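Long-range contact in chitin-binding domain 3 protein (Micromonospora aurantiaca ATCC 27029, PDB 5OPF), which probably cleaves crystalline polysaccharides such as cellulose oxidatively, as a copper-dependent lytic polysaccharide monooxygenase: residues N49-H60 against I175-Y186. Numbering follows the deposited sequence.
Sequences NGLFREGVAGNH and IWQASHLDQSYY
Beside the copper site of this lytic polysaccharide monooxygenase, the short strand 52-54 pairs antiparallel with strand 183-186, which carries the copper-site residue Tyr185. Arg53 and Ser184 form the hydrogen-bonded pair, Arg53 N reaching Ser184 O at 2.8 Å and Ser184 N returning to Arg53 O. Phe52 and Tyr185, a non-hydrogen-bonded pair, share one face of the sheet with Glu54 and Gln183. The CB of Phe52 sits squarely over the Tyr185 ring, 3.7 Å from its centroid, a CH-pi contact. With CG of Phe52 between its backbone N and carbonyl carbon (chi1 63°), the phenyl ring lies under Gln183 NE2, which hovers over its centre while donating to Glu54 OE2 at 3.1 Å, on the anti side of the carboxylate. Gln183 OE1 accepts from Tyr185 OH at 2.6 Å, from well above the amide's carbonyl plane, so both ends of the amide are engaged. A leucine in place of Tyr185 would probably leave Gln183 OE1 and His1 N without this hydroxyl, the copper site without one of its three residues and Phe52 CB without the ring face beneath it. Beyond the strand pair, Tyr186 OH hydrogen-bonds His60 ND1 at 2.7 Å, in the imidazole plane, and also bonds Ser184 OG, while Ile175 CG2 packs over the imidazole. Asp182 OD2 takes Ala57 N at 2.8 Å through its syn lone pair, and a water joins its OD1 to Gly58 N, tying down the turn 56-59. Strand 52-54 thus flanks strand 183-192, whose other antiparallel neighbour is strand 169-178; helix 60-63 packs against Arg53 and Val56, and helix 75-78 against Leu51 and Arg53.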
# COMPACT_ATOMS: atom_id res chain seq x y z
N ASN A 49 -5.66 4.82 7.17
CA ASN A 49 -4.70 5.91 7.15
C ASN A 49 -3.53 5.72 8.10
O ASN A 49 -2.66 6.60 8.17
CB ASN A 49 -5.42 7.24 7.45
CG ASN A 49 -5.86 7.36 8.90
OD1 ASN A 49 -5.67 6.45 9.70
ND2 ASN A 49 -6.43 8.50 9.24
N GLY A 50 -3.48 4.60 8.83
CA GLY A 50 -2.55 4.46 9.94
C GLY A 50 -1.59 3.28 9.86
O GLY A 50 -1.16 2.77 10.90
N LEU A 51 -1.23 2.87 8.65
CA LEU A 51 -0.39 1.68 8.46
C LEU A 51 1.09 2.07 8.53
O LEU A 51 1.82 2.11 7.53
CB LEU A 51 -0.75 0.95 7.17
CG LEU A 51 -0.56 -0.57 7.21
CD1 LEU A 51 -1.15 -1.17 5.94
CD2 LEU A 51 0.90 -0.98 7.38
N PHE A 52 1.53 2.36 9.76
CA PHE A 52 2.87 2.85 10.01
C PHE A 52 3.58 2.08 11.11
O PHE A 52 2.96 1.47 11.99
CB PHE A 52 2.90 4.37 10.32
CG PHE A 52 2.16 4.76 11.57
CD1 PHE A 52 2.74 4.62 12.82
CD2 PHE A 52 0.89 5.31 11.48
CE1 PHE A 52 2.05 4.99 13.96
CE2 PHE A 52 0.20 5.68 12.63
CZ PHE A 52 0.79 5.53 13.85
N ARG A 53 4.91 2.18 11.05
CA ARG A 53 5.82 1.88 12.15
C ARG A 53 6.47 3.19 12.59
O ARG A 53 6.41 4.20 11.88
CB ARG A 53 6.93 0.92 11.72
CG ARG A 53 6.46 -0.44 11.22
CD ARG A 53 7.63 -1.40 10.99
NE ARG A 53 8.18 -1.85 12.26
CZ ARG A 53 7.70 -2.86 12.98
NH1 ARG A 53 6.68 -3.58 12.55
NH2 ARG A 53 8.27 -3.15 14.14
N GLU A 54 7.08 3.17 13.78
CA GLU A 54 7.88 4.28 14.26
C GLU A 54 9.23 3.76 14.71
O GLU A 54 9.36 2.62 15.16
CB GLU A 54 7.17 5.05 15.39
CG GLU A 54 5.95 5.79 14.85
CD GLU A 54 5.17 6.58 15.87
OE1 GLU A 54 5.57 6.60 17.06
OE2 GLU A 54 4.15 7.19 15.47
N GLY A 55 10.26 4.59 14.54
CA GLY A 55 11.60 4.26 15.00
C GLY A 55 12.39 3.33 14.11
O GLY A 55 13.40 2.78 14.55
N VAL A 56 11.97 3.13 12.85
CA VAL A 56 12.69 2.23 11.96
C VAL A 56 14.07 2.74 11.58
O VAL A 56 14.95 1.96 11.19
CB VAL A 56 11.79 1.97 10.72
CG1 VAL A 56 12.54 1.20 9.63
CG2 VAL A 56 10.53 1.22 11.14
N ALA A 57 14.30 4.05 11.68
CA ALA A 57 15.62 4.63 11.44
C ALA A 57 16.15 4.26 10.06
O ALA A 57 17.35 4.03 9.89
CB ALA A 57 16.62 4.26 12.54
N GLY A 58 15.25 4.21 9.08
CA GLY A 58 15.61 3.97 7.70
C GLY A 58 15.84 2.51 7.35
O GLY A 58 15.97 2.19 6.16
N ASN A 59 15.89 1.61 8.33
CA ASN A 59 16.18 0.21 8.05
C ASN A 59 14.88 -0.57 7.82
O ASN A 59 14.48 -1.45 8.59
CB ASN A 59 16.99 -0.40 9.19
CG ASN A 59 17.39 -1.82 8.90
OD1 ASN A 59 17.31 -2.27 7.75
ND2 ASN A 59 17.80 -2.55 9.93
N HIS A 60 14.23 -0.25 6.70
CA HIS A 60 12.93 -0.85 6.41
C HIS A 60 13.03 -2.36 6.25
O HIS A 60 12.22 -3.10 6.80
CB HIS A 60 12.30 -0.20 5.18
CG HIS A 60 12.23 1.29 5.27
ND1 HIS A 60 11.36 1.92 6.14
CD2 HIS A 60 12.98 2.26 4.70
CE1 HIS A 60 11.56 3.23 6.06
NE2 HIS A 60 12.54 3.46 5.20
N ILE A 175 6.66 3.00 0.09
CA ILE A 175 7.17 3.33 1.42
C ILE A 175 7.21 4.85 1.54
O ILE A 175 7.89 5.52 0.76
CB ILE A 175 8.57 2.75 1.67
CG1 ILE A 175 8.57 1.24 1.47
CG2 ILE A 175 9.07 3.15 3.09
CD1 ILE A 175 9.93 0.58 1.68
N TRP A 176 6.48 5.39 2.51
CA TRP A 176 6.49 6.82 2.83
C TRP A 176 7.21 7.03 4.15
O TRP A 176 6.76 6.54 5.19
CB TRP A 176 5.06 7.32 2.97
CG TRP A 176 4.86 8.75 3.45
CD1 TRP A 176 5.69 9.83 3.27
CD2 TRP A 176 3.71 9.24 4.13
NE1 TRP A 176 5.10 10.96 3.81
CE2 TRP A 176 3.88 10.61 4.35
CE3 TRP A 176 2.54 8.63 4.61
CZ2 TRP A 176 2.92 11.40 4.98
CZ3 TRP A 176 1.60 9.40 5.24
CH2 TRP A 176 1.79 10.77 5.42
N GLN A 177 8.33 7.76 4.12
CA GLN A 177 8.99 8.21 5.34
C GLN A 177 8.49 9.63 5.59
O GLN A 177 8.83 10.55 4.83
CB GLN A 177 10.51 8.18 5.16
CG GLN A 177 11.29 8.64 6.39
CD GLN A 177 11.22 7.66 7.55
OE1 GLN A 177 11.16 6.46 7.35
NE2 GLN A 177 11.27 8.18 8.76
N ALA A 178 7.67 9.81 6.61
CA ALA A 178 7.10 11.11 6.91
C ALA A 178 8.15 12.00 7.57
O ALA A 178 9.14 11.52 8.12
CB ALA A 178 5.89 10.94 7.82
N SER A 179 7.93 13.32 7.50
CA SER A 179 8.96 14.28 7.93
C SER A 179 8.81 14.82 9.35
O SER A 179 9.75 15.46 9.85
CB SER A 179 9.04 15.47 6.96
OG SER A 179 9.44 15.04 5.67
N HIS A 180 7.68 14.59 10.00
CA HIS A 180 7.40 15.16 11.32
C HIS A 180 7.94 14.33 12.48
O HIS A 180 7.95 14.80 13.62
CB HIS A 180 5.89 15.30 11.51
CG HIS A 180 5.16 14.00 11.50
ND1 HIS A 180 5.32 13.07 10.49
CD2 HIS A 180 4.27 13.46 12.37
CE1 HIS A 180 4.56 12.02 10.75
NE2 HIS A 180 3.91 12.24 11.88
N LEU A 181 8.38 13.11 12.20
CA LEU A 181 8.67 12.08 13.18
C LEU A 181 9.34 10.96 12.39
O LEU A 181 9.14 10.86 11.18
CB LEU A 181 7.35 11.58 13.78
CG LEU A 181 7.34 10.69 15.01
CD1 LEU A 181 7.85 11.45 16.22
CD2 LEU A 181 5.93 10.19 15.27
N ASP A 182 10.12 10.11 13.07
CA ASP A 182 10.57 8.87 12.42
C ASP A 182 9.38 7.92 12.39
O ASP A 182 9.18 7.11 13.30
CB ASP A 182 11.77 8.24 13.09
CG ASP A 182 12.23 6.96 12.39
OD1 ASP A 182 11.71 6.65 11.30
OD2 ASP A 182 13.13 6.28 12.94
N GLN A 183 8.57 8.06 11.35
CA GLN A 183 7.33 7.32 11.17
C GLN A 183 7.25 6.95 9.70
O GLN A 183 7.39 7.83 8.84
CB GLN A 183 6.14 8.20 11.56
CG GLN A 183 4.79 7.50 11.53
CD GLN A 183 3.65 8.48 11.74
OE1 GLN A 183 3.35 9.28 10.87
NE2 GLN A 183 3.03 8.43 12.91
N SER A 184 7.08 5.67 9.42
CA SER A 184 7.13 5.15 8.07
C SER A 184 5.92 4.28 7.78
O SER A 184 5.47 3.50 8.63
CB SER A 184 8.44 4.36 7.88
OG SER A 184 8.68 3.47 8.97
N TYR A 185 5.39 4.41 6.56
CA TYR A 185 4.17 3.75 6.13
C TYR A 185 4.47 2.80 4.98
O TYR A 185 5.31 3.09 4.12
CB TYR A 185 3.14 4.77 5.65
CG TYR A 185 2.65 5.77 6.68
CD1 TYR A 185 3.49 6.75 7.19
CD2 TYR A 185 1.32 5.77 7.11
CE1 TYR A 185 3.03 7.69 8.10
CE2 TYR A 185 0.86 6.70 8.02
CZ TYR A 185 1.71 7.66 8.53
OH TYR A 185 1.24 8.58 9.44
N TYR A 186 3.74 1.68 4.94
CA TYR A 186 4.05 0.55 4.07
C TYR A 186 2.78 0.12 3.35
O TYR A 186 1.89 -0.48 3.95
CB TYR A 186 4.62 -0.61 4.91
CG TYR A 186 5.87 -0.17 5.64
CD1 TYR A 186 7.10 -0.18 5.01
CD2 TYR A 186 5.81 0.28 6.95
CE1 TYR A 186 8.25 0.28 5.66
CE2 TYR A 186 6.94 0.73 7.61
CZ TYR A 186 8.16 0.73 6.97
OH TYR A 186 9.27 1.17 7.66
O HOH W 1 9.73 4.52 11.43
O HOH W 2 12.56 5.01 9.25